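Local coordinates for Asp/Glu-specific dipeptidyl-peptidase (Flavobacterium psychrophilum, PDB 5JXF), which removes dipeptides from the N-terminus of oligopeptides as a serine peptidase of family S46, with strict specificity for Asp or Glu at the P1 position, at residues Gly220-Asp225 with Asp610-Lys615; Trp345-Gly350 with Met686-Tyr691; Lys593-Lys598 with Asp679-Gly684. All blocks are in the same frame, centred on the assembly; numbering follows the deposited sequence.

Interaction 1 (Gly220-Asp225 with Asp610-Lys615)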
# COMPACT_ATOMS: atom_id res chain seq x y z
N GLY A 220 10.51 -1.61 19.01
CA GLY A 220 11.69 -2.23 18.39
C GLY A 220 11.47 -2.80 17.00
O GLY A 220 12.35 -2.73 16.13
N LYS A 221 10.29 -3.39 16.76
CA LYS A 221 9.95 -3.83 15.42
C LYS A 221 8.49 -3.48 15.09
O LYS A 221 7.72 -4.32 14.63
CB LYS A 221 10.21 -5.33 15.27
CG LYS A 221 9.74 -6.19 16.44
CD LYS A 221 10.37 -7.58 16.37
CE LYS A 221 10.16 -8.21 15.00
NZ LYS A 221 10.44 -9.67 15.00
N PHE A 222 8.14 -2.23 15.34
CA PHE A 222 6.83 -1.70 14.96
C PHE A 222 6.48 -2.06 13.53
O PHE A 222 7.19 -1.69 12.60
CB PHE A 222 6.79 -0.18 15.13
CG PHE A 222 5.40 0.42 14.91
CD1 PHE A 222 4.32 -0.01 15.66
CD2 PHE A 222 5.19 1.39 13.95
CE1 PHE A 222 3.03 0.55 15.46
CE2 PHE A 222 3.92 1.95 13.76
CZ PHE A 222 2.84 1.52 14.52
N GLY A 223 5.38 -2.79 13.35
CA GLY A 223 4.98 -3.21 12.02
C GLY A 223 5.48 -4.59 11.62
O GLY A 223 5.03 -5.15 10.61
N SER A 224 6.39 -5.14 12.42
CA SER A 224 6.95 -6.48 12.20
C SER A 224 7.24 -6.75 10.72
O SER A 224 7.97 -6.00 10.07
CB SER A 224 6.00 -7.55 12.74
OG SER A 224 6.12 -7.71 14.14
N ASP A 225 6.61 -7.80 10.20
CA ASP A 225 6.87 -8.22 8.84
C ASP A 225 6.11 -7.42 7.79
O ASP A 225 6.55 -7.34 6.64
CB ASP A 225 6.57 -9.71 8.71
CG ASP A 225 7.48 -10.55 9.60
OD1 ASP A 225 8.39 -9.98 10.25
OD2 ASP A 225 7.28 -11.78 9.65
N ASP A 610 3.58 10.91 14.43
CA ASP A 610 2.16 10.93 14.10
C ASP A 610 1.91 9.95 12.95
O ASP A 610 0.82 9.41 12.79
CB ASP A 610 1.66 12.37 13.81
CG ASP A 610 2.18 12.93 12.50
OD1 ASP A 610 3.15 12.39 11.93
OD2 ASP A 610 1.60 13.93 12.02
N GLY A 611 2.95 9.67 12.18
CA GLY A 611 2.90 8.63 11.16
C GLY A 611 2.79 7.25 11.76
O GLY A 611 2.16 6.35 11.20
N ALA A 612 3.39 7.06 12.91
CA ALA A 612 3.26 5.81 13.65
C ALA A 612 1.83 5.68 14.18
O ALA A 612 1.24 4.60 14.17
CB ALA A 612 4.26 5.75 14.79
N ILE A 613 1.29 6.80 14.64
CA ILE A 613 -0.08 6.84 15.14
C ILE A 613 -1.08 6.50 14.03
O ILE A 613 -2.04 5.78 14.27
CB ILE A 613 -0.41 8.23 15.75
CG1 ILE A 613 0.52 8.51 16.93
CG2 ILE A 613 -1.90 8.34 16.15
CD1 ILE A 613 0.58 7.42 17.98
N GLU A 614 -0.85 7.01 12.82
CA GLU A 614 -1.71 6.68 11.67
C GLU A 614 -1.79 5.16 11.46
O GLU A 614 -2.83 4.64 11.06
CB GLU A 614 -1.18 7.33 10.39
CG GLU A 614 -1.34 8.85 10.30
CD GLU A 614 -0.72 9.42 9.02
OE1 GLU A 614 0.18 8.77 8.44
OE2 GLU A 614 -1.13 10.53 8.59
N LYS A 615 -0.70 4.45 11.76
CA LYS A 615 -0.64 3.00 11.57
C LYS A 615 -1.15 2.21 12.79
O LYS A 615 -1.30 0.99 12.74
CB LYS A 615 0.80 2.57 11.25
CG LYS A 615 1.36 3.10 9.94
CD LYS A 615 2.78 2.58 9.70
CE LYS A 615 3.38 3.10 8.40
NZ LYS A 615 4.81 2.69 8.24

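Interaction 2 (Trp345-Gly350 with Met686-Tyr691)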
# COMPACT_ATOMS: atom_id res chain seq x y z
N TRP A 345 12.92 -14.30 3.58
CA TRP A 345 11.75 -14.68 2.78
C TRP A 345 11.19 -13.46 2.07
O TRP A 345 10.93 -13.50 0.86
CB TRP A 345 10.67 -15.31 3.65
CG TRP A 345 9.32 -15.27 2.99
CD1 TRP A 345 8.86 -16.09 1.98
CD2 TRP A 345 8.24 -14.36 3.28
NE1 TRP A 345 7.58 -15.74 1.63
CE2 TRP A 345 7.17 -14.68 2.41
CE3 TRP A 345 8.08 -13.30 4.18
CZ2 TRP A 345 5.96 -13.99 2.43
CZ3 TRP A 345 6.87 -12.62 4.20
CH2 TRP A 345 5.83 -12.96 3.32
N LYS A 346 11.02 -12.38 2.81
CA LYS A 346 10.51 -11.17 2.19
C LYS A 346 11.57 -10.49 1.34
O LYS A 346 11.23 -9.95 0.29
CB LYS A 346 9.97 -10.20 3.23
CG LYS A 346 9.13 -9.08 2.61
CD LYS A 346 8.60 -8.13 3.65
CE LYS A 346 7.46 -7.23 3.09
NZ LYS A 346 7.12 -6.13 4.09
N LYS A 347 12.84 -10.52 1.78
CA LYS A 347 13.91 -9.90 1.00
C LYS A 347 13.90 -10.45 -0.42
O LYS A 347 14.01 -9.71 -1.40
CB LYS A 347 15.31 -10.12 1.64
CG LYS A 347 16.41 -9.42 0.85
CD LYS A 347 17.80 -10.03 1.10
CE LYS A 347 18.84 -9.45 0.15
NZ LYS A 347 20.21 -9.82 0.56
N TRP A 348 13.79 -11.77 -0.50
CA TRP A 348 13.92 -12.47 -1.77
C TRP A 348 12.75 -12.13 -2.70
O TRP A 348 12.92 -12.03 -3.92
CB TRP A 348 14.04 -13.98 -1.53
CG TRP A 348 15.39 -14.35 -0.90
CD1 TRP A 348 16.56 -13.66 -1.01
CD2 TRP A 348 15.68 -15.49 -0.08
NE1 TRP A 348 17.55 -14.29 -0.31
CE2 TRP A 348 17.04 -15.42 0.27
CE3 TRP A 348 14.91 -16.56 0.40
CZ2 TRP A 348 17.65 -16.38 1.07
CZ3 TRP A 348 15.53 -17.51 1.19
CH2 TRP A 348 16.88 -17.42 1.51
N ILE A 349 11.57 -11.94 -2.12
CA ILE A 349 10.41 -11.48 -2.90
C ILE A 349 10.76 -10.14 -3.57
O ILE A 349 10.72 -10.03 -4.80
CB ILE A 349 9.16 -11.38 -2.02
CG1 ILE A 349 8.73 -12.80 -1.60
CG2 ILE A 349 8.01 -10.61 -2.71
CD1 ILE A 349 7.67 -12.84 -0.53
N GLY A 350 11.18 -9.17 -2.76
CA GLY A 350 11.58 -7.87 -3.27
C GLY A 350 12.73 -7.90 -4.25
O GLY A 350 12.73 -7.17 -5.24
N MET A 686 16.98 -5.28 -4.13
CA MET A 686 17.80 -5.88 -5.16
C MET A 686 19.26 -5.44 -5.11
O MET A 686 20.10 -5.93 -5.87
CB MET A 686 17.25 -5.52 -6.53
CG MET A 686 17.31 -4.01 -6.74
SD MET A 686 16.63 -3.46 -8.29
CE MET A 686 17.51 -4.52 -9.40
N SER A 687 19.57 -4.50 -4.22
CA SER A 687 20.83 -3.75 -4.36
C SER A 687 22.13 -4.54 -4.18
O SER A 687 23.19 -4.01 -4.47
CB SER A 687 20.83 -2.57 -3.40
OG SER A 687 20.57 -2.99 -2.07
N ASP A 688 22.06 -5.80 -3.72
CA ASP A 688 23.25 -6.66 -3.65
C ASP A 688 23.67 -7.16 -5.03
O ASP A 688 24.80 -7.64 -5.22
CB ASP A 688 23.00 -7.90 -2.79
CG ASP A 688 22.80 -7.58 -1.33
OD1 ASP A 688 22.83 -6.39 -0.95
OD2 ASP A 688 22.58 -8.55 -0.57
N ILE A 689 22.74 -7.09 -5.97
CA ILE A 689 22.92 -7.66 -7.31
C ILE A 689 22.95 -6.53 -8.35
O ILE A 689 23.71 -6.58 -9.31
CB ILE A 689 21.79 -8.66 -7.64
CG1 ILE A 689 21.75 -9.78 -6.60
CG2 ILE A 689 21.90 -9.20 -9.07
CD1 ILE A 689 23.04 -10.58 -6.52
N HIS A 690 22.12 -5.52 -8.13
CA HIS A 690 22.06 -4.35 -9.00
C HIS A 690 21.70 -3.12 -8.19
O HIS A 690 20.65 -3.09 -7.55
CB HIS A 690 21.04 -4.57 -10.13
CG HIS A 690 20.87 -3.38 -11.03
ND1 HIS A 690 19.65 -2.80 -11.27
CD2 HIS A 690 21.77 -2.69 -11.77
CE1 HIS A 690 19.80 -1.79 -12.11
NE2 HIS A 690 21.07 -1.71 -12.44
N TYR A 691 22.57 -2.12 -8.21
CA TYR A 691 22.32 -0.87 -7.50
C TYR A 691 21.76 0.19 -8.46
O TYR A 691 22.38 0.51 -9.46
CB TYR A 691 23.60 -0.37 -6.82
CG TYR A 691 23.42 0.89 -5.98
CD1 TYR A 691 23.09 0.81 -4.64
CD2 TYR A 691 23.57 2.15 -6.54
CE1 TYR A 691 22.93 1.95 -3.88
CE2 TYR A 691 23.40 3.29 -5.79
CZ TYR A 691 23.08 3.18 -4.46
OH TYR A 691 22.91 4.32 -3.72

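Interaction 3 (Lys593-Lys598 with Asp679-Gly684). With ASP (aspartic acid), chain F; ARG (arginine), chain E.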
# COMPACT_ATOMS: atom_id res chain seq x y z
N LYS A 593 17.77 11.77 1.32
CA LYS A 593 17.08 11.96 0.06
C LYS A 593 15.89 11.02 -0.06
O LYS A 593 16.04 9.81 0.11
CB LYS A 593 18.03 11.72 -1.12
CG LYS A 593 17.55 12.30 -2.46
CD LYS A 593 17.23 13.77 -2.24
CE LYS A 593 17.39 14.61 -3.48
NZ LYS A 593 17.51 16.04 -3.05
N GLY A 594 14.72 11.56 -0.39
CA GLY A 594 13.57 10.72 -0.68
C GLY A 594 13.70 10.03 -2.02
O GLY A 594 14.78 10.01 -2.62
N TYR A 595 12.59 9.46 -2.51
CA TYR A 595 12.55 8.85 -3.84
C TYR A 595 11.11 8.62 -4.34
O TYR A 595 10.14 8.82 -3.60
CB TYR A 595 13.30 7.52 -3.84
CG TYR A 595 12.58 6.40 -3.12
CD1 TYR A 595 12.51 6.37 -1.73
CD2 TYR A 595 12.00 5.35 -3.82
CE1 TYR A 595 11.86 5.32 -1.06
CE2 TYR A 595 11.36 4.31 -3.16
CZ TYR A 595 11.30 4.31 -1.78
OH TYR A 595 10.65 3.27 -1.14
N SER A 596 11.00 8.20 -5.60
CA SER A 596 9.71 7.95 -6.24
C SER A 596 9.56 6.49 -6.66
O SER A 596 10.20 6.04 -7.61
CB SER A 596 9.54 8.84 -7.46
OG SER A 596 8.36 8.45 -8.16
N PRO A 597 8.70 5.76 -5.96
CA PRO A 597 8.50 4.33 -6.23
C PRO A 597 7.69 4.07 -7.51
O PRO A 597 7.88 3.02 -8.14
CB PRO A 597 7.74 3.85 -4.99
CG PRO A 597 6.97 5.05 -4.56
CD PRO A 597 7.87 6.24 -4.84
N LYS A 598 6.84 5.03 -7.88
CA LYS A 598 5.85 4.87 -8.96
C LYS A 598 5.37 6.23 -9.50
O LYS A 598 5.59 7.27 -8.89
CB LYS A 598 4.65 4.07 -8.45
CG LYS A 598 4.83 2.58 -8.59
CD LYS A 598 3.77 1.80 -7.86
CE LYS A 598 4.12 0.33 -7.94
NZ LYS A 598 4.90 0.05 -9.19
N ASP A 679 17.72 -0.83 7.81
CA ASP A 679 17.04 -1.52 6.73
C ASP A 679 17.31 -0.89 5.38
O ASP A 679 18.04 0.09 5.30
CB ASP A 679 15.52 -1.54 6.98
CG ASP A 679 14.87 -2.84 6.54
OD1 ASP A 679 15.52 -3.62 5.81
OD2 ASP A 679 13.71 -3.10 6.92
N ARG A 680 16.69 -1.46 4.35
CA ARG A 680 16.63 -0.85 3.02
C ARG A 680 15.18 -0.75 2.60
O ARG A 680 14.35 -1.52 3.08
CB ARG A 680 17.39 -1.67 1.98
CG ARG A 680 18.92 -1.59 2.06
CD ARG A 680 19.48 -2.63 1.15
NE ARG A 680 19.60 -3.90 1.85
CZ ARG A 680 19.86 -5.06 1.25
NH1 ARG A 680 19.97 -5.10 -0.07
NH2 ARG A 680 19.98 -6.17 1.97
N VAL A 681 14.88 0.15 1.68
CA VAL A 681 13.50 0.29 1.20
C VAL A 681 13.16 -0.80 0.19
O VAL A 681 14.06 -1.39 -0.44
CB VAL A 681 13.25 1.69 0.57
CG1 VAL A 681 13.70 2.77 1.51
CG2 VAL A 681 13.96 1.83 -0.76
N TRP A 682 11.86 -1.06 0.02
CA TRP A 682 11.37 -2.18 -0.81
C TRP A 682 11.98 -2.22 -2.19
O TRP A 682 12.45 -3.26 -2.65
CB TRP A 682 9.85 -2.13 -0.93
CG TRP A 682 9.27 -3.31 -1.63
CD1 TRP A 682 8.53 -3.30 -2.78
CD2 TRP A 682 9.36 -4.68 -1.22
NE1 TRP A 682 8.17 -4.58 -3.12
CE2 TRP A 682 8.66 -5.45 -2.18
CE3 TRP A 682 9.97 -5.33 -0.14
CZ2 TRP A 682 8.55 -6.84 -2.09
CZ3 TRP A 682 9.87 -6.71 -0.06
CH2 TRP A 682 9.16 -7.45 -1.02
N GLU A 683 12.00 -1.06 -2.84
CA GLU A 683 12.48 -0.94 -4.20
C GLU A 683 13.96 -1.27 -4.38
O GLU A 683 14.40 -1.55 -5.49
CB GLU A 683 12.20 0.47 -4.71
CG GLU A 683 10.70 0.75 -4.95
CD GLU A 683 9.89 0.87 -3.67
OE1 GLU A 683 10.48 1.19 -2.60
OE2 GLU A 683 8.67 0.64 -3.72
N GLY A 684 14.73 -1.24 -3.29
CA GLY A 684 16.15 -1.46 -3.40
C GLY A 684 16.59 -2.75 -2.75
O GLY A 684 17.77 -2.91 -2.40
N ASP F . 18.36 -5.47 7.94
CA ASP F . 19.67 -5.79 7.36
C ASP F . 20.69 -6.31 8.35
O ASP F . 21.86 -5.91 8.33
CB ASP F . 20.24 -4.56 6.63
CG ASP F . 19.75 -4.44 5.19
OD1 ASP F . 19.32 -5.46 4.62
OD2 ASP F . 19.80 -3.33 4.62
N ARG E . 15.01 -5.99 7.42
CA ARG E . 16.00 -5.85 8.47
C ARG E . 17.35 -6.34 7.92
O ARG E . 17.46 -7.47 7.47
CB ARG E . 15.59 -6.64 9.72
CG ARG E . 14.32 -6.12 10.40
CD ARG E . 13.91 -7.00 11.59
NE ARG E . 13.68 -8.38 11.18
CZ ARG E . 12.49 -8.86 10.81
NH1 ARG E . 11.41 -8.08 10.81
NH2 ARG E . 12.37 -10.14 10.45

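Interaction 1 (Gly220-Asp225 with Asp610-Lys615)
The ammonium nitrogen of Lys615, whose CB rests against the ring of Phe222, is gripped by three groups: the carboxylate of Asp227, at the end of helix 224-227, in a salt bridge, and His234 ND1 and the carbonyl of Pro232 from the loop beyond, as hydrogen-bond acceptors. Across the contact itself no hydrogen bond forms; one aromatic ring does the work. With CG anti to the backbone N (chi1 -174°), Phe222 pushes its far end toward the helix, and CZ comes to 3.5 Å from the carbonyl oxygen of Ala612. From the same end, CZ lies 4.0 Å from Lys615 CB, while CE2 meets the methyl CB of Ala612 at 4.0 Å. Both the oxygen and the lysine methylene approach the ring obliquely. Beyond CG the lysine chain runs extended, carrying its charge past the ring to these three partners.

Phe222 is presented by a type II turn closed by Ser224 N on Lys221 O at 2.7 Å; Gly223, at phi 94°, holds the turn position that calls for glycine. An alanine in place of Phe222 is likely to open a gap beside Ala612 and leave the aliphatic part of Lys615 without its aromatic neighbour.

The turn joins helix 217-220 to helix 224-227, where Asp225 lines the pocket of the bound arginine, and the Phe222 side chain is about 8 Å from that of Asp237, a probable charge-relay residue. Helix 609-615 meets the turn through the Phe222 ring alone, and Glu614 of this helix forms a salt bridge to Lys357 of the second subunit.

Interaction 2 (Trp345-Gly350 with Met686-Tyr691)
Lys347 and Asp688 make the only close contact between the helix segment 345-350 and the loop 686-691, a buried salt bridge with NZ donating to OD2 at 2.9 Å. The lysine leaves the helix fully stretched, CG anti to the backbone N (chi1 -177°) and the rest of the chain extended, and this extended chain carries NZ across to the loop. The CB of Asp688 is directed toward the helix, and its side chain crosses that of the lysine at about a right angle. The ammonium does not lie in the carboxylate plane: it reaches OD2 from above, 44° out of it. Lys347 CE follows at 3.9 Å from the same OD2.

Away from this pair the fit is loose. Gly350 and Met686 bury a little surface on each other's segments, yet Met686 CB, the nearest side-chain atom, is still 5.0 Å from Gly350 O. Trp345 and Trp348 leave the helix elsewhere and pack on helix 295-325, where Trp348 forms a cation-pi contact with Lys309. The loop is braced from within: Met686 O accepts Ile689 N at 2.9 Å and His690 N at 3.1 Å, from opposite faces of its carbonyl plane.

The other oxygen of Asp688, OD1, is hydrogen-bonded to Thr658 OG1 and has a long, weak ion pair with Arg680, the residue linked by similarity to P1 specificity. The buried carboxylate thus has Lys347 and, more distantly, Arg680 near it, which would probably favour its charged form. The nearest atoms of the Lys347 side chain and the bound aspartic acid are about 6 Å apart, so the partly compensated lysine charge may add to a positive field around the acidic P1 side chain.

Interaction 3 (Lys593-Lys598 with Asp679-Gly684)
Arg680, the residue assigned by similarity to recognition of acidic P1 side chains, ends strand 673-680, and the turn after it meets Tyr595 and Pro597 of segment 593-598 through Val681 and Glu683. Tyr595 OH donates to Glu683 OE1 in a short bond of 2.5 Å. The carboxylate lies at the ring edge, its plane turned 50° from that of the ring, and the hydroxyl meets OE1 from above the carboxylate plane. Glu683 bends at chi2 (72°), folding the acid back toward the phenol, and OE2 rests 3.6 Å from Pro597 CB. The side chains of Val681 and Tyr595 come from opposite directions, Val681 CG2 reaching the ring obliquely at 3.8 Å from Tyr595 CZ.

Just before the turn, at the end of the strand, Arg680 grips the aspartic acid of the bound dipeptide in a two-pronged bond, NE to OD2 and NH2 to OD1, each 2.8 Å long. The ligand carboxylate meets the guanidinium at its edge, near the plane, a geometry suited to reading an acidic P1 side chain. Asp679 OD1 accepts the amino nitrogen N of the bound arginine at 2.9 Å, while its OD2 is held by Arg233 and by the backbone N of Trp229.

Within the eight-stranded antiparallel sheet, strand 595-598 is outermost within this chain and pairs with strand 601-608, whose Tyr603 meets the Tyr595 ring edge-to-face. Strands 648-653 and 698-702 come next before strand 673-680; Val681 packs on Val699 of strand 698-702, and Trp682 lies against helix 328-357.

From the N terminus, residues 220-225 come first and pair with 610-615, closing the long loop of interaction 1. Residues 345-350 lie within that loop but wait for 686-691, so interaction 2 crosses interaction 1. Residues 593-598 also precede 610-615 and pair with 679-684, making interaction 3 cross interaction 1 while falling wholly within the span of interaction 2. Together they tie the turn before helix 224-227, the long helix 328-357 and the eight-stranded antiparallel sheet around the bound dipeptide. Lys346 links interactions 1 and 2 through the carbonyl of Asp225; Ser687 links interactions 2 and 3 through the Arg680 guanidinium.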